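Local coordinates for protein alpha-galactosidase 1 (Saccharomyces cerevisiae, PDB 3LRK) that hydrolyses terminal, non-reducing alpha-D-galactose residues from alpha-D-galactosides, including galactose oligosaccharides, galactomannans and galactolipids, as a secreted, tetrameric glycoside hydrolase of family GH27, at residues Y148-N153 / C186-D191; A201-M206 / W258-N263; L71-S76 / T120-P125. The protein carries 1 engineered substitution. All coordinates share one frame; numbering follows the deposited sequence.

All three contacts lie in the catalytic TIM barrel, interactions 1 and 3 at or beyond the C-terminal ends of parallel strands, interaction 2 between two strands and on to their C-terminal ends. In chain order interaction 3 comes first, then 1, then 2. Interaction 3 joins the loops after strands 68-70 and 109-115; interaction 1 joins the ends of strands 145-149 and 182-185; interaction 2 pairs strands 203-205 and 258-260. Centres of 1 and 2 are about 11 Å apart, of 1 and 3 about 14 Å. The Cys121-Cys151 disulfide ties 3 to 1, and Cys186 packs on Arg205 between 1 and 2, an arrangement consistent with one active-site pocket for nucleophile Asp149 and substrate-binding Asp73 and Arg205.

Interaction 1 of 3, residues Y148-N153 / C186-D191; sequences YDNCYN and CNWGQD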
loop_
_atom_site.group_PDB
_atom_site.type_symbol
_atom_site.label_atom_id
_atom_site.label_comp_id
_atom_site.label_asym_id
_atom_site.label_seq_id
_atom_site.Cartn_x
_atom_site.Cartn_y
_atom_site.Cartn_z
ATOM N N TYR A 148 -13.276 -23.259 -5.352
ATOM C CA TYR A 148 -12.227 -23.488 -4.364
ATOM C C TYR A 148 -11.944 -22.215 -3.569
ATOM O O TYR A 148 -11.274 -21.304 -4.043
ATOM C CB TYR A 148 -10.972 -24.095 -5.036
ATOM C CG TYR A 148 -9.992 -24.783 -4.107
ATOM C CD1 TYR A 148 -10.419 -25.754 -3.189
ATOM C CD2 TYR A 148 -8.625 -24.483 -4.164
ATOM C CE1 TYR A 148 -9.514 -26.396 -2.344
ATOM C CE2 TYR A 148 -7.717 -25.117 -3.339
ATOM C CZ TYR A 148 -8.157 -26.061 -2.420
ATOM O OH TYR A 148 -7.253 -26.683 -1.585
ATOM N N ASP A 149 -12.464 -22.200 -2.346
ATOM C CA ASP A 149 -12.601 -20.996 -1.529
ATOM C C ASP A 149 -11.293 -20.576 -0.850
ATOM O O ASP A 149 -10.248 -21.166 -1.111
ATOM C CB ASP A 149 -13.707 -21.202 -0.483
ATOM C CG ASP A 149 -14.554 -19.948 -0.263
ATOM O OD1 ASP A 149 -14.008 -18.825 -0.209
ATOM O OD2 ASP A 149 -15.787 -20.091 -0.159
ATOM N N ASN A 150 -11.380 -19.571 0.026
ATOM C CA ASN A 150 -10.202 -18.927 0.637
ATOM C C ASN A 150 -10.385 -18.649 2.124
ATOM O O ASN A 150 -9.653 -17.841 2.715
ATOM C CB ASN A 150 -9.878 -17.626 -0.105
ATOM C CG ASN A 150 -8.518 -17.043 0.263
ATOM O OD1 ASN A 150 -7.549 -17.769 0.465
ATOM N ND2 ASN A 150 -8.445 -15.717 0.324
ATOM N N CYS A 151 -11.362 -19.315 2.730
ATOM C CA CYS A 151 -11.538 -19.241 4.184
ATOM C C CYS A 151 -10.519 -20.082 4.942
ATOM O O CYS A 151 -10.146 -21.157 4.486
ATOM C CB CYS A 151 -12.956 -19.671 4.565
ATOM S SG CYS A 151 -14.129 -18.362 4.201
ATOM N N TYR A 152 -10.081 -19.576 6.103
ATOM C CA TYR A 152 -9.187 -20.301 7.026
ATOM C C TYR A 152 -7.881 -20.790 6.403
ATOM O O TYR A 152 -7.474 -21.949 6.576
ATOM C CB TYR A 152 -9.967 -21.424 7.745
ATOM C CG TYR A 152 -11.177 -20.835 8.426
ATOM C CD1 TYR A 152 -12.461 -21.058 7.926
ATOM C CD2 TYR A 152 -11.029 -20.000 9.539
ATOM C CE1 TYR A 152 -13.579 -20.479 8.525
ATOM C CE2 TYR A 152 -12.145 -19.412 10.153
ATOM C CZ TYR A 152 -13.413 -19.673 9.646
ATOM O OH TYR A 152 -14.515 -19.093 10.225
ATOM N N ASN A 153 -7.215 -19.890 5.674
ATOM C CA ASN A 153 -6.019 -20.282 4.910
ATOM C C ASN A 153 -4.703 -20.334 5.708
ATOM O O ASN A 153 -3.620 -20.433 5.122
ATOM C CB ASN A 153 -5.868 -19.410 3.644
ATOM C CG ASN A 153 -5.753 -17.938 3.964
ATOM O OD1 ASN A 153 -5.144 -17.546 4.969
ATOM N ND2 ASN A 153 -6.356 -17.111 3.130
ATOM N N CYS A 186 -11.772 -19.149 -5.810
ATOM C CA CYS A 186 -12.599 -18.258 -5.014
ATOM C C CYS A 186 -11.741 -17.645 -3.915
ATOM O O CYS A 186 -11.918 -17.958 -2.747
ATOM C CB CYS A 186 -13.797 -19.013 -4.409
ATOM S SG CYS A 186 -15.024 -17.966 -3.561
ATOM N N ASN A 187 -10.801 -16.779 -4.305
ATOM C CA ASN A 187 -9.990 -16.061 -3.340
ATOM C C ASN A 187 -10.224 -14.550 -3.336
ATOM O O ASN A 187 -9.419 -13.805 -2.778
ATOM C CB ASN A 187 -8.490 -16.413 -3.484
ATOM C CG ASN A 187 -7.752 -15.512 -4.468
ATOM O OD1 ASN A 187 -8.279 -15.153 -5.524
ATOM N ND2 ASN A 187 -6.513 -15.158 -4.128
ATOM N N TRP A 188 -11.315 -14.106 -3.971
ATOM C CA TRP A 188 -11.783 -12.714 -3.879
ATOM C C TRP A 188 -10.810 -11.650 -4.442
ATOM O O TRP A 188 -10.844 -10.481 -4.028
ATOM C CB TRP A 188 -12.124 -12.366 -2.424
ATOM C CG TRP A 188 -12.715 -13.502 -1.630
ATOM C CD1 TRP A 188 -13.808 -14.281 -1.967
ATOM C CD2 TRP A 188 -12.269 -13.968 -0.351
ATOM N NE1 TRP A 188 -14.040 -15.210 -0.975
ATOM C CE2 TRP A 188 -13.121 -15.035 0.030
ATOM C CE3 TRP A 188 -11.229 -13.582 0.520
ATOM C CZ2 TRP A 188 -12.969 -15.720 1.248
ATOM C CZ3 TRP A 188 -11.082 -14.266 1.738
ATOM C CH2 TRP A 188 -11.945 -15.323 2.082
ATOM N N GLY A 189 -9.951 -12.067 -5.368
ATOM C CA GLY A 189 -8.969 -11.169 -6.006
ATOM C C GLY A 189 -7.702 -10.965 -5.207
ATOM O O GLY A 189 -6.821 -10.196 -5.609
ATOM N N GLN A 190 -7.601 -11.663 -4.077
ATOM C CA GLN A 190 -6.555 -11.407 -3.083
ATOM C C GLN A 190 -5.193 -11.705 -3.673
ATOM O O GLN A 190 -4.994 -12.759 -4.301
ATOM C CB GLN A 190 -6.802 -12.271 -1.842
ATOM C CG GLN A 190 -5.908 -12.006 -0.639
ATOM C CD GLN A 190 -6.216 -12.961 0.507
ATOM O OE1 GLN A 190 -6.051 -14.186 0.388
ATOM N NE2 GLN A 190 -6.678 -12.406 1.629
ATOM N N ASP A 191 -4.265 -10.771 -3.475
ATOM C CA ASP A 191 -2.898 -10.883 -3.983
ATOM C C ASP A 191 -2.823 -10.859 -5.529
ATOM O O ASP A 191 -1.978 -11.527 -6.114
ATOM C CB ASP A 191 -2.194 -12.126 -3.391
ATOM C CG ASP A 191 -2.106 -12.065 -1.867
ATOM O OD1 ASP A 191 -1.859 -10.968 -1.332
ATOM O OD2 ASP A 191 -2.289 -13.100 -1.224
HETATM O O HOH W 1 -16.012 -16.849 0.019
HETATM O O HOH W 2 -6.984 -14.349 3.768
#
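Asn150 lies against the indole of Trp188 with its CB over the face of the six-membered ring, 3.8 Å from the centroid, a CH-pi contact. The torsion that sets CG of Asn150 trans to its own N (chi1 -168°) sends the amide on past the ring toward Gln190, where Asn150 ND2 gives a hydrogen bond of 2.8 Å to Gln190 OE1. Although the two amides stand nearly perpendicular, at 84°, the acceptor lies close to the plane of the donor amide; ND2, in turn, sits above the carbonyl plane of Gln190. An asparagine suits this place because its other end is also used: Asn150 OD1 accepts from Asn153 ND2 at 3.0 Å and from Arg166. One water accepts from both Asn153 ND2 and Gln190 NE2.

Asp149, the catalytic nucleophile, approaches the same indole obliquely, its carboxylate turned 72° from the ring. A second water, in the indole plane, joins the two, giving a hydrogen bond to Asp149 OD1 and taking one from Trp188 NE1, each 2.8 Å long. Asp149 OD1 also receives the backbone N of Asn150 on its anti lone pair, while OD2 bonds to Tyr113, so each oxygen has a protein partner that helps to hold the carboxylate's orientation. The type I' turn from Asn187 to Gln190 carries Trp188 into this position.

In the backbone, Cys186 N bonds to Tyr148 O at 2.8 Å, continuing the pairing of strands 145-149 and 182-185. Helix 160-177 covers Asn153 and Asn187, strand 203-205 meets Cys186 and Trp188 through Arg205, and Tyr195 of a second subunit packs on Trp188 and Gln190.

Interaction 2 of 3, residues A201-M206 / W258-N263; sequences ANSWRM and WNDLDN
Trp258 begins the pairing with its backbone: N bonds to Asn202 O, and its O receives Trp204 N. Trp258 O also sits over the centre of the Trp204 ring, 3.4 Å above the plane.

At Asn259, OD1 takes the indole N-H of Trp204, with NE1 2.8 Å away and the acceptor 27° out of the ring plane. The short amide thus satisfies a buried indole, while Asn259 ND2 goes to Met249 O.

Asp260 N bonds to Trp204 O, and Asp260 O receives Met206 N. The Asp260 side chain is on the same face as Arg205, whose CD lies 3.6 Å from Asp260 OD2; a water links OD2 to Ser203 OG. Asp260 OD1 accepts Asp262 N at 2.9 Å, an Asx turn just past the strand.

Leu261 puts CD2 against Met206 SD at 3.8 Å, an apolar contact between buried side chains.

Asp262 then lays its carboxylate flat on the guanidinium of Arg205, planes 10° apart, which helps to place it. Arg205 NH1 and Asp262 OD1 are 3.3 Å apart, but the oxygen lies well out of the guanidinium plane, so no N-H points at it and the salt bridge is one of charge only. Arg205, a substrate-binding residue, makes another through NH2 with OD1 of Asp209, the proton donor.

The parallel strands are neighbours in the barrel sheet, with strand 182-185 beside 203-205; helix 239-246 covers Met206 and Leu261, and helix 193-196 covers Trp204 and Asn259.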
loop_
_atom_site.group_PDB
_atom_site.type_symbol
_atom_site.label_atom_id
_atom_site.label_comp_id
_atom_site.label_asym_id
_atom_site.label_seq_id
_atom_site.Cartn_x
_atom_site.Cartn_y
_atom_site.Cartn_z
ATOM N N ALA A 201 -5.713 -22.186 -13.459
ATOM C CA ALA A 201 -7.172 -22.197 -13.243
ATOM C C ALA A 201 -7.960 -21.683 -14.447
ATOM O O ALA A 201 -7.406 -21.008 -15.313
ATOM C CB ALA A 201 -7.536 -21.379 -11.997
ATOM N N ASN A 202 -9.261 -21.988 -14.472
ATOM C CA ASN A 202 -10.160 -21.568 -15.547
ATOM C C ASN A 202 -10.927 -20.275 -15.277
ATOM O O ASN A 202 -11.376 -19.599 -16.209
ATOM C CB ASN A 202 -11.137 -22.711 -15.868
ATOM C CG ASN A 202 -10.435 -23.918 -16.455
ATOM O OD1 ASN A 202 -10.526 -25.032 -15.927
ATOM N ND2 ASN A 202 -9.718 -23.701 -17.559
ATOM N N SER A 203 -11.114 -19.946 -13.998
ATOM C CA SER A 203 -11.733 -18.679 -13.607
ATOM C C SER A 203 -11.289 -18.340 -12.174
ATOM O O SER A 203 -10.814 -19.212 -11.438
ATOM C CB SER A 203 -13.276 -18.719 -13.732
ATOM O OG SER A 203 -13.873 -19.545 -12.741
ATOM N N TRP A 204 -11.402 -17.065 -11.819
ATOM C CA TRP A 204 -11.049 -16.586 -10.473
ATOM C C TRP A 204 -11.990 -15.481 -10.040
ATOM O O TRP A 204 -12.185 -14.490 -10.752
ATOM C CB TRP A 204 -9.588 -16.091 -10.413
ATOM C CG TRP A 204 -9.205 -15.255 -11.573
ATOM C CD1 TRP A 204 -9.323 -13.905 -11.681
ATOM C CD2 TRP A 204 -8.665 -15.716 -12.828
ATOM N NE1 TRP A 204 -8.880 -13.485 -12.918
ATOM C CE2 TRP A 204 -8.476 -14.576 -13.642
ATOM C CE3 TRP A 204 -8.318 -16.975 -13.335
ATOM C CZ2 TRP A 204 -7.956 -14.654 -14.948
ATOM C CZ3 TRP A 204 -7.807 -17.053 -14.654
ATOM C CH2 TRP A 204 -7.627 -15.894 -15.427
ATOM N N ARG A 205 -12.588 -15.651 -8.863
ATOM C CA ARG A 205 -13.308 -14.558 -8.241
ATOM C C ARG A 205 -12.322 -13.407 -8.085
ATOM O O ARG A 205 -11.169 -13.633 -7.748
ATOM C CB ARG A 205 -13.866 -15.001 -6.887
ATOM C CG ARG A 205 -15.083 -15.952 -7.025
ATOM C CD ARG A 205 -16.398 -15.161 -7.229
ATOM N NE ARG A 205 -16.516 -14.187 -6.153
ATOM C CZ ARG A 205 -16.952 -14.460 -4.927
ATOM N NH1 ARG A 205 -17.411 -15.674 -4.616
ATOM N NH2 ARG A 205 -16.943 -13.498 -4.021
ATOM N N MET A 206 -12.766 -12.182 -8.334
ATOM C CA MET A 206 -11.857 -11.047 -8.266
ATOM C C MET A 206 -12.310 -10.042 -7.220
ATOM O O MET A 206 -11.780 -8.936 -7.158
ATOM C CB MET A 206 -11.681 -10.392 -9.639
ATOM C CG MET A 206 -12.975 -10.247 -10.487
ATOM S SD MET A 206 -14.336 -9.310 -9.736
ATOM C CE MET A 206 -13.622 -7.667 -9.604
ATOM N N TRP A 258 -10.903 -16.686 -16.870
ATOM C CA TRP A 258 -11.813 -15.547 -16.812
ATOM C C TRP A 258 -11.846 -14.893 -15.441
ATOM O O TRP A 258 -11.675 -15.562 -14.439
ATOM C CB TRP A 258 -13.235 -16.005 -17.165
ATOM C CG TRP A 258 -13.283 -16.761 -18.460
ATOM C CD1 TRP A 258 -13.377 -18.112 -18.623
ATOM C CD2 TRP A 258 -13.190 -16.201 -19.769
ATOM N NE1 TRP A 258 -13.359 -18.431 -19.966
ATOM C CE2 TRP A 258 -13.255 -17.271 -20.691
ATOM C CE3 TRP A 258 -13.073 -14.895 -20.257
ATOM C CZ2 TRP A 258 -13.204 -17.072 -22.081
ATOM C CZ3 TRP A 258 -13.028 -14.699 -21.640
ATOM C CH2 TRP A 258 -13.094 -15.785 -22.530
ATOM N N ASN A 259 -12.084 -13.584 -15.420
ATOM C CA ASN A 259 -12.473 -12.879 -14.205
ATOM C C ASN A 259 -13.892 -13.318 -13.836
ATOM O O ASN A 259 -14.747 -13.483 -14.712
ATOM C CB ASN A 259 -12.440 -11.368 -14.423
ATOM C CG ASN A 259 -11.030 -10.837 -14.688
ATOM O OD1 ASN A 259 -10.084 -11.174 -13.982
ATOM N ND2 ASN A 259 -10.899 -9.988 -15.699
ATOM N N ASP A 260 -14.130 -13.507 -12.542
ATOM C CA ASP A 260 -15.419 -14.000 -12.029
ATOM C C ASP A 260 -15.986 -12.941 -11.086
ATOM O O ASP A 260 -15.425 -12.678 -10.015
ATOM C CB ASP A 260 -15.181 -15.342 -11.323
ATOM C CG ASP A 260 -16.454 -15.982 -10.750
ATOM O OD1 ASP A 260 -17.557 -15.397 -10.806
ATOM O OD2 ASP A 260 -16.321 -17.097 -10.215
ATOM N N LEU A 261 -17.088 -12.318 -11.501
ATOM C CA LEU A 261 -17.735 -11.257 -10.726
ATOM C C LEU A 261 -18.815 -11.772 -9.733
ATOM O O LEU A 261 -19.643 -10.991 -9.244
ATOM C CB LEU A 261 -18.322 -10.179 -11.655
ATOM C CG LEU A 261 -17.638 -9.544 -12.885
ATOM C CD1 LEU A 261 -18.011 -8.045 -13.024
ATOM C CD2 LEU A 261 -16.122 -9.787 -13.067
ATOM N N ASP A 262 -18.778 -13.080 -9.452
ATOM C CA ASP A 262 -19.653 -13.781 -8.487
ATOM C C ASP A 262 -21.011 -14.128 -9.116
ATOM O O ASP A 262 -21.326 -13.650 -10.197
ATOM C CB ASP A 262 -19.805 -12.999 -7.163
ATOM C CG ASP A 262 -20.202 -13.873 -5.996
ATOM O OD1 ASP A 262 -20.306 -15.103 -6.149
ATOM O OD2 ASP A 262 -20.403 -13.322 -4.896
ATOM N N ASN A 263 -21.785 -14.986 -8.456
ATOM C CA ASN A 263 -23.070 -15.436 -8.994
ATOM C C ASN A 263 -24.037 -14.270 -9.222
ATOM O O ASN A 263 -24.033 -13.287 -8.472
ATOM C CB ASN A 263 -23.723 -16.459 -8.071
ATOM C CG ASN A 263 -22.830 -17.653 -7.761
ATOM O OD1 ASN A 263 -21.703 -17.788 -8.269
ATOM N ND2 ASN A 263 -23.338 -18.533 -6.927
HETATM O O HOH W 3 -14.101 -18.550 -10.157
HETATM O O HOH W 4 -15.767 -11.857 -7.464
HETATM O O HOH W 5 -18.671 -17.741 -6.482
#

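Interaction 3 of 3, residues L71-S76 / T120-P125; sequences LDDCWS and TCAGYP
Tyr124, from the 120-125 loop, lays its ring against Cys74 and Ser76 of the 71-76 loop. Its CB lies 3.7 Å from Ser76 OG. CG and CD1 come next, facing Cys74 CA, which sits over the centre of the ring, 3.5 Å from the centroid, as a CH-pi contact. On the other flank, CD2 and CE2 turn an edge to Ser76 O, with Tyr124 CD2 3.2 Å away. CE1 and CZ meet Cys74 CB, and OH continues beside it. An aromatic residue suits the place because its face takes the Cys74 CA-H while its edge meets Ser76 O; Cys74 SG, in disulfide with Cys42, lies oblique to it.

These are the loops following strands 68-70 and 109-115 of the TIM barrel, and Asp73 is a substrate-binding residue on the first. With CG opposite its N (chi1 -152°), its carboxylate reaches the type I turn of Thr120 to Gly123. Thr120 OG1 gives a hydrogen bond of 2.7 Å to the syn lone pair of Asp73 OD1, which also accepts Cys74 N. Asp73 OD2 takes Ala122 N at 2.9 Å. With an alanine here, Thr120 OG1 and Ala122 N would probably lose their acceptors and the turn would be freer to shift. Thr120 OG1 itself accepts Tyr124 N.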
loop_
_atom_site.group_PDB
_atom_site.type_symbol
_atom_site.label_atom_id
_atom_site.label_comp_id
_atom_site.label_asym_id
_atom_site.label_seq_id
_atom_site.Cartn_x
_atom_site.Cartn_y
_atom_site.Cartn_z
ATOM N N LEU A 71 -22.872 -27.643 -6.426
ATOM C CA LEU A 71 -23.156 -27.844 -5.015
ATOM C C LEU A 71 -22.095 -27.078 -4.234
ATOM O O LEU A 71 -20.894 -27.292 -4.441
ATOM C CB LEU A 71 -23.094 -29.330 -4.666
ATOM C CG LEU A 71 -23.220 -29.744 -3.187
ATOM C CD1 LEU A 71 -24.613 -29.471 -2.637
ATOM C CD2 LEU A 71 -22.836 -31.193 -3.003
ATOM N N ASP A 72 -22.545 -26.197 -3.346
ATOM C CA ASP A 72 -21.651 -25.324 -2.580
ATOM C C ASP A 72 -21.270 -25.968 -1.233
ATOM O O ASP A 72 -21.101 -27.182 -1.156
ATOM C CB ASP A 72 -22.303 -23.937 -2.422
ATOM C CG ASP A 72 -21.279 -22.799 -2.345
ATOM O OD1 ASP A 72 -20.856 -22.277 -3.398
ATOM O OD2 ASP A 72 -20.910 -22.418 -1.216
ATOM N N ASP A 73 -21.117 -25.149 -0.192
ATOM C CA ASP A 73 -20.588 -25.551 1.123
ATOM C C ASP A 73 -21.547 -26.497 1.877
ATOM O O ASP A 73 -22.661 -26.752 1.416
ATOM C CB ASP A 73 -20.348 -24.271 1.946
ATOM C CG ASP A 73 -19.232 -24.401 3.000
ATOM O OD1 ASP A 73 -18.826 -25.518 3.405
ATOM O OD2 ASP A 73 -18.749 -23.333 3.430
ATOM N N CYS A 74 -21.098 -27.008 3.031
ATOM C CA CYS A 74 -21.937 -27.751 4.005
ATOM C C CYS A 74 -22.421 -29.133 3.563
ATOM O O CYS A 74 -23.494 -29.601 3.988
ATOM C CB CYS A 74 -23.147 -26.916 4.451
ATOM S SG CYS A 74 -22.901 -25.140 4.425
ATOM N N TRP A 75 -21.628 -29.803 2.734
ATOM C CA TRP A 75 -22.070 -31.056 2.125
ATOM C C TRP A 75 -21.458 -32.272 2.835
ATOM O O TRP A 75 -22.006 -33.377 2.765
ATOM C CB TRP A 75 -21.746 -31.052 0.616
ATOM C CG TRP A 75 -20.277 -30.979 0.329
ATOM C CD1 TRP A 75 -19.544 -29.852 0.043
ATOM C CD2 TRP A 75 -19.343 -32.070 0.330
ATOM N NE1 TRP A 75 -18.218 -30.182 -0.143
ATOM C CE2 TRP A 75 -18.063 -31.530 0.032
ATOM C CE3 TRP A 75 -19.459 -33.453 0.543
ATOM C CZ2 TRP A 75 -16.915 -32.322 -0.055
ATOM C CZ3 TRP A 75 -18.314 -34.240 0.462
ATOM C CH2 TRP A 75 -17.053 -33.667 0.154
ATOM N N SER A 76 -20.323 -32.055 3.509
ATOM C CA SER A 76 -19.562 -33.125 4.160
ATOM C C SER A 76 -19.897 -33.264 5.650
ATOM O O SER A 76 -20.493 -32.371 6.256
ATOM C CB SER A 76 -18.055 -32.876 4.015
ATOM O OG SER A 76 -17.702 -31.598 4.526
ATOM N N THR A 120 -13.813 -24.923 5.523
ATOM C CA THR A 120 -14.580 -24.155 4.561
ATOM C C THR A 120 -15.128 -22.924 5.270
ATOM O O THR A 120 -15.013 -22.794 6.491
ATOM C CB THR A 120 -15.730 -24.985 3.967
ATOM O OG1 THR A 120 -16.670 -25.313 5.005
ATOM C CG2 THR A 120 -15.187 -26.272 3.341
ATOM N N CYS A 121 -15.737 -22.026 4.509
ATOM C CA CYS A 121 -16.299 -20.814 5.096
ATOM C C CYS A 121 -17.386 -21.078 6.152
ATOM O O CYS A 121 -17.503 -20.328 7.121
ATOM C CB CYS A 121 -16.786 -19.875 4.005
ATOM S SG CYS A 121 -15.454 -19.281 2.933
ATOM N N ALA A 122 -18.154 -22.153 5.974
ATOM C CA ALA A 122 -19.158 -22.558 6.964
ATOM C C ALA A 122 -18.620 -23.505 8.038
ATOM O O ALA A 122 -19.381 -24.004 8.871
ATOM C CB ALA A 122 -20.382 -23.158 6.273
ATOM N N GLY A 123 -17.312 -23.761 8.011
ATOM C CA GLY A 123 -16.630 -24.514 9.069
ATOM C C GLY A 123 -16.551 -26.013 8.904
ATOM O O GLY A 123 -16.291 -26.731 9.872
ATOM N N TYR A 124 -16.777 -26.492 7.678
ATOM C CA TYR A 124 -16.624 -27.905 7.335
ATOM C C TYR A 124 -15.170 -28.187 6.950
ATOM O O TYR A 124 -14.398 -27.247 6.805
ATOM C CB TYR A 124 -17.587 -28.252 6.190
ATOM C CG TYR A 124 -19.023 -28.163 6.632
ATOM C CD1 TYR A 124 -19.645 -26.920 6.816
ATOM C CD2 TYR A 124 -19.753 -29.321 6.910
ATOM C CE1 TYR A 124 -20.965 -26.835 7.245
ATOM C CE2 TYR A 124 -21.078 -29.245 7.345
ATOM C CZ TYR A 124 -21.672 -28.003 7.500
ATOM O OH TYR A 124 -22.972 -27.927 7.909
ATOM N N PRO A 125 -14.781 -29.478 6.817
ATOM C CA PRO A 125 -13.392 -29.813 6.478
ATOM C C PRO A 125 -12.882 -29.135 5.209
ATOM O O PRO A 125 -13.509 -29.225 4.154
ATOM C CB PRO A 125 -13.421 -31.333 6.289
ATOM C CG PRO A 125 -14.631 -31.792 7.033
ATOM C CD PRO A 125 -15.611 -30.683 7.025
HETATM O O HOH W 6 -15.987 -29.975 3.152
#